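Local coordinates for DUF4393 domain-containing protein (Alcanivorax borkumensis, PDB 3H35), which is of unknown function but belongs to the abortive infection alpha family, whose place in the helix-turn-helix clan suggests a fold related to DNA-binding domains, at residues G56-L61 against L110-A115; A72-Y77 against L134-S139; A94-A97 against C102-F105. All coordinates share one frame; numbering follows the deposited sequence.

Contact 1. Residues G56-L61 against L110-A115. With EDO (1,2-ethanediol), chain D.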
loop_
_atom_site.group_PDB
_atom_site.type_symbol
_atom_site.label_atom_id
_atom_site.label_comp_id
_atom_site.label_asym_id
_atom_site.label_seq_id
_atom_site.Cartn_x
_atom_site.Cartn_y
_atom_site.Cartn_z
ATOM N N GLY A 56 1.965 11.645 -15.902
ATOM C CA GLY A 56 2.628 12.967 -15.977
ATOM C C GLY A 56 2.311 13.819 -14.725
ATOM O O GLY A 56 3.192 14.438 -14.132
ATOM N N ASP A 57 1.055 13.818 -14.303
ATOM C CA ASP A 57 0.670 14.620 -13.140
ATOM C C ASP A 57 1.411 14.123 -11.906
ATOM O O ASP A 57 1.965 14.939 -11.182
ATOM C CB ASP A 57 -0.855 14.634 -12.909
ATOM C CG ASP A 57 -1.589 15.576 -13.861
ATOM O OD1 ASP A 57 -0.890 16.306 -14.579
ATOM O OD2 ASP A 57 -2.855 15.606 -13.896
ATOM N N GLU A 58 1.441 12.810 -11.691
ATOM C CA GLU A 58 2.170 12.229 -10.546
ATOM C C GLU A 58 3.660 12.584 -10.579
ATOM O O GLU A 58 4.252 12.880 -9.534
ATOM C CB GLU A 58 2.009 10.696 -10.505
ATOM C CG GLU A 58 0.610 10.246 -10.078
ATOM C CD GLU A 58 0.279 8.809 -10.448
ATOM O OE1 GLU A 58 1.057 8.214 -11.221
ATOM O OE2 GLU A 58 -0.784 8.299 -9.979
ATOM N N ALA A 59 4.237 12.552 -11.779
ATOM C CA ALA A 59 5.637 12.832 -11.990
ATOM C C ALA A 59 5.919 14.320 -11.687
ATOM O O ALA A 59 6.973 14.661 -11.106
ATOM C CB ALA A 59 6.039 12.491 -13.432
ATOM N N ARG A 60 4.992 15.193 -12.115
ATOM C CA ARG A 60 5.123 16.616 -11.849
ATOM C C ARG A 60 5.046 16.914 -10.337
ATOM O O ARG A 60 5.785 17.770 -9.820
ATOM C CB ARG A 60 4.076 17.415 -12.662
ATOM C CG ARG A 60 4.362 17.461 -14.168
ATOM C CD ARG A 60 3.465 18.409 -14.894
ATOM N NE ARG A 60 3.869 19.756 -14.548
ATOM C CZ ARG A 60 4.742 20.499 -15.212
ATOM N NH1 ARG A 60 5.297 20.061 -16.338
ATOM N NH2 ARG A 60 5.046 21.709 -14.752
ATOM N N LEU A 61 4.164 16.189 -9.618
ATOM C CA LEU A 61 4.110 16.280 -8.152
ATOM C C LEU A 61 5.418 15.832 -7.500
ATOM O O LEU A 61 5.937 16.494 -6.622
ATOM C CB LEU A 61 2.962 15.432 -7.572
ATOM C CG LEU A 61 1.550 15.964 -7.753
ATOM C CD1 LEU A 61 0.510 14.835 -7.440
ATOM C CD2 LEU A 61 1.391 17.220 -6.875
ATOM N N LEU A 110 -2.163 11.205 -4.781
ATOM C CA LEU A 110 -1.498 11.053 -3.486
ATOM C C LEU A 110 -1.601 9.633 -2.954
ATOM O O LEU A 110 -0.650 9.106 -2.371
ATOM C CB LEU A 110 -2.039 12.037 -2.479
ATOM C CG LEU A 110 -1.697 13.510 -2.724
ATOM C CD1 LEU A 110 -2.548 14.442 -1.816
ATOM C CD2 LEU A 110 -0.219 13.738 -2.494
ATOM N N ASN A 111 -2.731 8.969 -3.185
ATOM C CA ASN A 111 -2.851 7.575 -2.759
ATOM C C ASN A 111 -1.764 6.726 -3.418
ATOM O O ASN A 111 -1.137 5.927 -2.763
ATOM C CB ASN A 111 -4.193 6.985 -3.120
ATOM C CG ASN A 111 -4.466 5.719 -2.362
ATOM O OD1 ASN A 111 -4.864 5.771 -1.192
ATOM N ND2 ASN A 111 -4.161 4.600 -2.963
ATOM N N HIS A 112 -1.544 6.926 -4.715
ATOM C CA HIS A 112 -0.496 6.211 -5.430
ATOM C C HIS A 112 0.928 6.567 -4.951
ATOM O O HIS A 112 1.726 5.671 -4.730
ATOM C CB HIS A 112 -0.611 6.498 -6.941
ATOM C CG HIS A 112 0.325 5.678 -7.797
ATOM N ND1 HIS A 112 0.096 4.355 -8.099
ATOM C CD2 HIS A 112 1.497 6.001 -8.394
ATOM C CE1 HIS A 112 1.072 3.902 -8.858
ATOM N NE2 HIS A 112 1.947 4.881 -9.045
ATOM N N LEU A 113 1.252 7.855 -4.819
ATOM C CA LEU A 113 2.588 8.268 -4.358
ATOM C C LEU A 113 2.895 7.693 -2.976
ATOM O O LEU A 113 3.993 7.209 -2.735
ATOM C CB LEU A 113 2.729 9.804 -4.319
ATOM C CG LEU A 113 2.713 10.489 -5.691
ATOM C CD1 LEU A 113 2.671 12.007 -5.533
ATOM C CD2 LEU A 113 3.934 10.028 -6.533
ATOM N N PHE A 114 1.920 7.727 -2.088
ATOM C CA PHE A 114 2.054 7.087 -0.746
ATOM C C PHE A 114 2.154 5.584 -0.863
ATOM O O PHE A 114 3.022 5.014 -0.223
ATOM C CB PHE A 114 0.926 7.468 0.260
ATOM C CG PHE A 114 1.163 8.810 0.922
ATOM C CD1 PHE A 114 1.942 8.915 2.062
ATOM C CD2 PHE A 114 0.662 9.969 0.359
ATOM C CE1 PHE A 114 2.170 10.174 2.672
ATOM C CE2 PHE A 114 0.920 11.213 0.934
ATOM C CZ PHE A 114 1.672 11.303 2.109
ATOM N N ALA A 115 1.309 4.950 -1.685
ATOM C CA ALA A 115 1.296 3.472 -1.728
ATOM C C ALA A 115 2.649 3.000 -2.234
ATOM O O ALA A 115 3.136 1.932 -1.830
ATOM C CB ALA A 115 0.161 2.904 -2.600
HETATM C C1 EDO D . -3.696 8.391 0.826
HETATM O O1 EDO D . -4.948 7.747 0.536
HETATM C C2 EDO D . -2.673 7.435 1.402
HETATM O O2 EDO D . -1.870 8.157 2.321
#
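The carboxylate of Glu-58 and the imidazole of His-112 lie almost parallel, their planes 4° apart, yet no hydrogen bond joins them. The two side chains cross at about a right angle, and the acid approaches the ring obliquely: Glu-58 OE2 sits 3.5 Å from His-112 CB, and Glu-58 OE1 is 3.6 Å from His-112 CD2. His-112 reaches this position with CG anti to the backbone N (chi1 -173°). The acid's main partner lies elsewhere, in a salt bridge from OE1 to Arg-49 of the second subunit; the same oxygen accepts the N-H of Thr-55, just before the helix. Beside this polar pair, Leu-113 CD1 rests against Leu-61 CB at 4.0 Å, making the apolar contact between the helices. On a separate flank of 110-115, ethanediol, probably from the crystallisation liquor, donates from O1 to Asn-111 OD1 (2.6 Å) and sets O2 over a face of Phe-114, 3.4 Å from its CG. The axes of segments 56-61 and 110-115 cross at -63°, 10.6 Å apart at closest approach. Helix 56-65 thus packs on helix 106-115, probably as the first and third helices do in winged-helix domains.

Contact 2. Residues A72-Y77 against L134-S139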
loop_
_atom_site.group_PDB
_atom_site.type_symbol
_atom_site.label_atom_id
_atom_site.label_comp_id
_atom_site.label_asym_id
_atom_site.label_seq_id
_atom_site.Cartn_x
_atom_site.Cartn_y
_atom_site.Cartn_z
ATOM N N ALA A 72 1.189 21.638 2.050
ATOM C CA ALA A 72 0.092 21.356 2.962
ATOM C C ALA A 72 -0.583 20.046 2.570
ATOM O O ALA A 72 -0.805 19.760 1.383
ATOM C CB ALA A 72 -0.934 22.511 2.991
ATOM N N LEU A 73 -0.891 19.244 3.572
ATOM C CA LEU A 73 -1.551 17.975 3.395
ATOM C C LEU A 73 -2.679 17.868 4.381
ATOM O O LEU A 73 -2.501 18.096 5.567
ATOM C CB LEU A 73 -0.535 16.842 3.673
ATOM C CG LEU A 73 -0.929 15.403 3.331
ATOM C CD1 LEU A 73 -1.237 15.286 1.821
ATOM C CD2 LEU A 73 0.192 14.454 3.758
ATOM N N LEU A 74 -3.856 17.550 3.904
ATOM C CA LEU A 74 -4.956 17.209 4.808
ATOM C C LEU A 74 -5.129 15.713 4.749
ATOM O O LEU A 74 -5.203 15.126 3.665
ATOM C CB LEU A 74 -6.275 17.880 4.378
ATOM C CG LEU A 74 -6.377 19.406 4.314
ATOM C CD1 LEU A 74 -7.833 19.778 3.891
ATOM C CD2 LEU A 74 -5.979 20.029 5.639
ATOM N N THR A 75 -5.153 15.086 5.907
ATOM C CA THR A 75 -5.341 13.660 5.986
ATOM C C THR A 75 -6.629 13.363 6.746
ATOM O O THR A 75 -6.861 13.902 7.818
ATOM C CB THR A 75 -4.118 13.020 6.675
ATOM O OG1 THR A 75 -2.901 13.355 5.953
ATOM C CG2 THR A 75 -4.301 11.533 6.777
ATOM N N LEU A 76 -7.477 12.531 6.162
ATOM C CA LEU A 76 -8.671 12.056 6.809
ATOM C C LEU A 76 -8.360 10.716 7.413
ATOM O O LEU A 76 -7.958 9.758 6.724
ATOM C CB LEU A 76 -9.834 11.957 5.830
ATOM C CG LEU A 76 -10.325 13.278 5.251
ATOM C CD1 LEU A 76 -11.455 13.037 4.209
ATOM C CD2 LEU A 76 -10.779 14.249 6.353
ATOM N N TYR A 77 -8.535 10.684 8.733
ATOM C CA TYR A 77 -8.347 9.529 9.563
ATOM C C TYR A 77 -9.674 8.984 10.029
ATOM O O TYR A 77 -10.575 9.737 10.396
ATOM C CB TYR A 77 -7.573 9.910 10.814
ATOM C CG TYR A 77 -6.114 10.073 10.599
ATOM C CD1 TYR A 77 -5.253 9.001 10.708
ATOM C CD2 TYR A 77 -5.584 11.299 10.278
ATOM C CE1 TYR A 77 -3.856 9.160 10.504
ATOM C CE2 TYR A 77 -4.204 11.477 10.080
ATOM C CZ TYR A 77 -3.356 10.400 10.188
ATOM O OH TYR A 77 -2.024 10.586 9.974
ATOM N N LEU A 134 -7.132 27.126 2.467
ATOM C CA LEU A 134 -7.534 26.923 1.077
ATOM C C LEU A 134 -7.945 25.476 0.809
ATOM O O LEU A 134 -8.944 25.247 0.135
ATOM C CB LEU A 134 -6.408 27.276 0.105
ATOM C CG LEU A 134 -5.988 28.729 0.013
ATOM C CD1 LEU A 134 -4.794 28.787 -0.935
ATOM C CD2 LEU A 134 -7.167 29.708 -0.430
ATOM N N CYS A 135 -7.171 24.499 1.291
ATOM C CA CYS A 135 -7.534 23.113 1.061
ATOM C C CYS A 135 -8.844 22.737 1.753
ATOM O O CYS A 135 -9.671 22.022 1.185
ATOM C CB CYS A 135 -6.449 22.180 1.578
ATOM S SG CYS A 135 -4.973 22.185 0.575
ATOM N N GLU A 136 -8.998 23.168 2.998
ATOM C CA GLU A 136 -10.189 22.814 3.746
ATOM C C GLU A 136 -11.442 23.424 3.091
ATOM O O GLU A 136 -12.543 22.876 3.194
ATOM C CB GLU A 136 -10.058 23.229 5.210
ATOM C CG GLU A 136 -9.145 22.274 5.977
ATOM C CD GLU A 136 -8.530 22.858 7.238
ATOM O OE1 GLU A 136 -8.663 24.069 7.463
ATOM O OE2 GLU A 136 -7.862 22.119 8.002
ATOM N N GLY A 137 -11.264 24.518 2.365
ATOM C CA GLY A 137 -12.385 25.136 1.705
ATOM C C GLY A 137 -12.744 24.482 0.387
ATOM O O GLY A 137 -13.793 24.766 -0.165
ATOM N N ASP A 138 -11.889 23.622 -0.144
ATOM C CA ASP A 138 -12.167 23.058 -1.430
ATOM C C ASP A 138 -13.429 22.179 -1.434
ATOM O O ASP A 138 -13.606 21.295 -0.593
ATOM C CB ASP A 138 -10.986 22.219 -1.922
ATOM C CG ASP A 138 -11.245 21.634 -3.287
ATOM O OD1 ASP A 138 -11.050 22.381 -4.269
ATOM O OD2 ASP A 138 -11.645 20.460 -3.388
ATOM N N SER A 139 -14.269 22.374 -2.437
ATOM C CA SER A 139 -15.546 21.672 -2.489
ATOM C C SER A 139 -15.406 20.145 -2.719
ATOM O O SER A 139 -16.208 19.387 -2.205
ATOM C CB SER A 139 -16.454 22.302 -3.549
ATOM O OG SER A 139 -15.857 22.147 -4.835
#
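Leu-74 meets the last turn of helix 129-137 with both methyls, fitting against two consecutive residues. Its CD1 carries the tightest contacts, lying 3.5 Å from CG of Glu-136 and 3.6 Å from CB of Cys-135. It is thus the beta carbon of the cysteine, rather than the sulfur, that bears on the leucine. The second branch turns to the glutamate: Leu-74 CD2 is 3.7 Å from Glu-136 OE2. Glu-136 passes across the leucine at about a right angle, touching it with CG and OE2. Beyond CG the Glu-136 chain is extended (chi2 158°), which carries its carboxylate past the leucine to a salt bridge between OE1 and Arg-159. Glu-136 thus packs its aliphatic stem on Leu-74 and turns its charged end to Arg-159 on strand 156-164.

Further out, backbone hydrogen bonds between Leu-74 and Tyr-91 fix the strand that presents the leucine, while Phe-141 and Ile-157 add apolar contacts to the same side chain. On the helical side, Asp-138 N bonds to Cys-135 O at 3.0 Å. Asp-138 then serves as N-cap of the next helix, its OD2 accepting Phe-141 N and, weakly, Asp-140 N. Strand 71-77 runs inside the antiparallel sheet, between strands 87-91 and 156-164, and the contact lays the junction of helices 129-137 and 139-151 on one face of it.

Contact 3. Residues A94-A97 against C102-F105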
loop_
_atom_site.group_PDB
_atom_site.type_symbol
_atom_site.label_atom_id
_atom_site.label_comp_id
_atom_site.label_asym_id
_atom_site.label_seq_id
_atom_site.Cartn_x
_atom_site.Cartn_y
_atom_site.Cartn_z
ATOM N N ALA A 94 -0.776 21.098 -3.542
ATOM C CA ALA A 94 0.549 21.045 -4.174
ATOM C C ALA A 94 0.418 20.920 -5.702
ATOM O O ALA A 94 1.293 21.335 -6.425
ATOM C CB ALA A 94 1.369 19.876 -3.622
ATOM N N GLY A 95 -0.682 20.344 -6.186
ATOM C CA GLY A 95 -0.928 20.246 -7.631
ATOM C C GLY A 95 -0.874 21.567 -8.364
ATOM O O GLY A 95 -0.409 21.629 -9.506
ATOM N N ARG A 96 -1.297 22.633 -7.684
ATOM C CA ARG A 96 -1.357 23.943 -8.294
ATOM C C ARG A 96 0.052 24.419 -8.617
ATOM O O ARG A 96 0.346 24.721 -9.754
ATOM C CB ARG A 96 -2.065 24.962 -7.391
ATOM C CG ARG A 96 -3.438 24.512 -6.800
ATOM C CD ARG A 96 -4.475 24.274 -7.875
ATOM N NE ARG A 96 -5.813 24.062 -7.321
ATOM C CZ ARG A 96 -6.908 23.819 -8.052
ATOM N NH1 ARG A 96 -8.082 23.639 -7.441
ATOM N NH2 ARG A 96 -6.839 23.757 -9.379
ATOM N N ALA A 97 0.954 24.429 -7.642
ATOM C CA ALA A 97 2.306 24.872 -7.913
ATOM C C ALA A 97 2.996 23.887 -8.814
ATOM O O ALA A 97 3.874 24.276 -9.568
ATOM C CB ALA A 97 3.102 25.022 -6.621
ATOM N N CYS A 102 -4.859 17.722 -14.150
ATOM C CA CYS A 102 -6.161 17.452 -13.574
ATOM C C CYS A 102 -6.093 17.445 -12.065
ATOM O O CYS A 102 -5.818 16.393 -11.446
ATOM C CB CYS A 102 -6.705 16.107 -14.057
ATOM S SG CYS A 102 -6.960 16.145 -15.843
ATOM N N ASN A 103 -6.379 18.597 -11.488
ATOM C CA ASN A 103 -6.301 18.748 -10.072
ATOM C C ASN A 103 -7.411 17.969 -9.376
ATOM O O ASN A 103 -7.331 17.715 -8.174
ATOM C CB ASN A 103 -6.390 20.212 -9.682
ATOM C CG ASN A 103 -5.768 20.473 -8.336
ATOM O OD1 ASN A 103 -4.540 20.371 -8.176
ATOM N ND2 ASN A 103 -6.608 20.791 -7.345
ATOM N N ASP A 104 -8.445 17.617 -10.136
ATOM C CA ASP A 104 -9.536 16.791 -9.618
ATOM C C ASP A 104 -9.063 15.403 -9.133
ATOM O O ASP A 104 -9.733 14.795 -8.327
ATOM C CB ASP A 104 -10.603 16.576 -10.701
ATOM C CG ASP A 104 -11.452 17.805 -10.946
ATOM O OD1 ASP A 104 -11.233 18.871 -10.306
ATOM O OD2 ASP A 104 -12.356 17.682 -11.805
ATOM N N PHE A 105 -7.921 14.924 -9.638
ATOM C CA PHE A 105 -7.390 13.622 -9.262
ATOM C C PHE A 105 -6.310 13.671 -8.163
ATOM O O PHE A 105 -5.566 12.700 -7.986
ATOM C CB PHE A 105 -6.790 12.957 -10.502
ATOM C CG PHE A 105 -7.723 12.895 -11.688
ATOM C CD1 PHE A 105 -9.106 12.778 -11.529
ATOM C CD2 PHE A 105 -7.206 12.935 -12.988
ATOM C CE1 PHE A 105 -9.964 12.738 -12.634
ATOM C CE2 PHE A 105 -8.053 12.923 -14.102
ATOM C CZ PHE A 105 -9.441 12.796 -13.914
HETATM O O HOH W 1 -3.568 20.071 -5.869
#
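Stacking dominates: the amide of Asn-103 lies over one face of the Arg-96 guanidinium, their planes 19° apart. Asn-103 ND2 stands 3.1 Å above the centre of that face, which is also its distance from Arg-96 CZ. The neighbouring carbon follows, with Asn-103 CG 3.5 Å from CZ of the arginine. The arginine chain bends at chi2 (-63°), which folds the guanidinium back across the amide instead of carrying it straight outward.

Direct hydrogen bonding is absent from the interface. Arg-96 NH1 and Asn-103 ND2 approach to 3.2 Å, but both are donors, so their closeness follows from the stack. The other end of the amide uses water: the water donates to Asn-103 OD1 at 2.5 Å, so short that coordinate error may contribute, and accepts a weak bond from Gly-95 N at 2.9 Å.

A van der Waals approach adds to this: Gly-95, having no side chain, lets Asn-103 OD1 come within 3.7 Å of its CA.

Within the second segment, Phe-105 N bonds to Cys-102 O at 3.1 Å, closing the short 3-10 turn that carries Asn-103. Asp-104 O accepts from Gln-170 of the second subunit. The order of elements is consistent with the helix-turn-helix of this clan, the contact spanning the turn: it ties the short helix 94-98, which follows strand 87-91, to the loop leading into helix 106-115, Phe-105 occupying the N-cap position of that helix.

How the contacts relate
Contacts 1 and 3 lie closest, centres about 10 Å apart, and join directly: Asp-57 OD2 makes a probable hydrogen bond to Cys-102 N at 2.9 Å, and Leu-61 CD2 packs on Gly-95 N at 3.8 Å. Both also face the second subunit. Contact 2 sits about 17 Å from contact 1 between centres, but the two meet on Leu-73, whose CD2 is 3.9 Å from Phe-114 CZ. Contacts 2 and 3 do not touch, their nearest atoms being about 5 Å apart. Along the chain, contact 3 is nested within the loops closed by both others, whose own segments alternate. There is no known active site to relate them to.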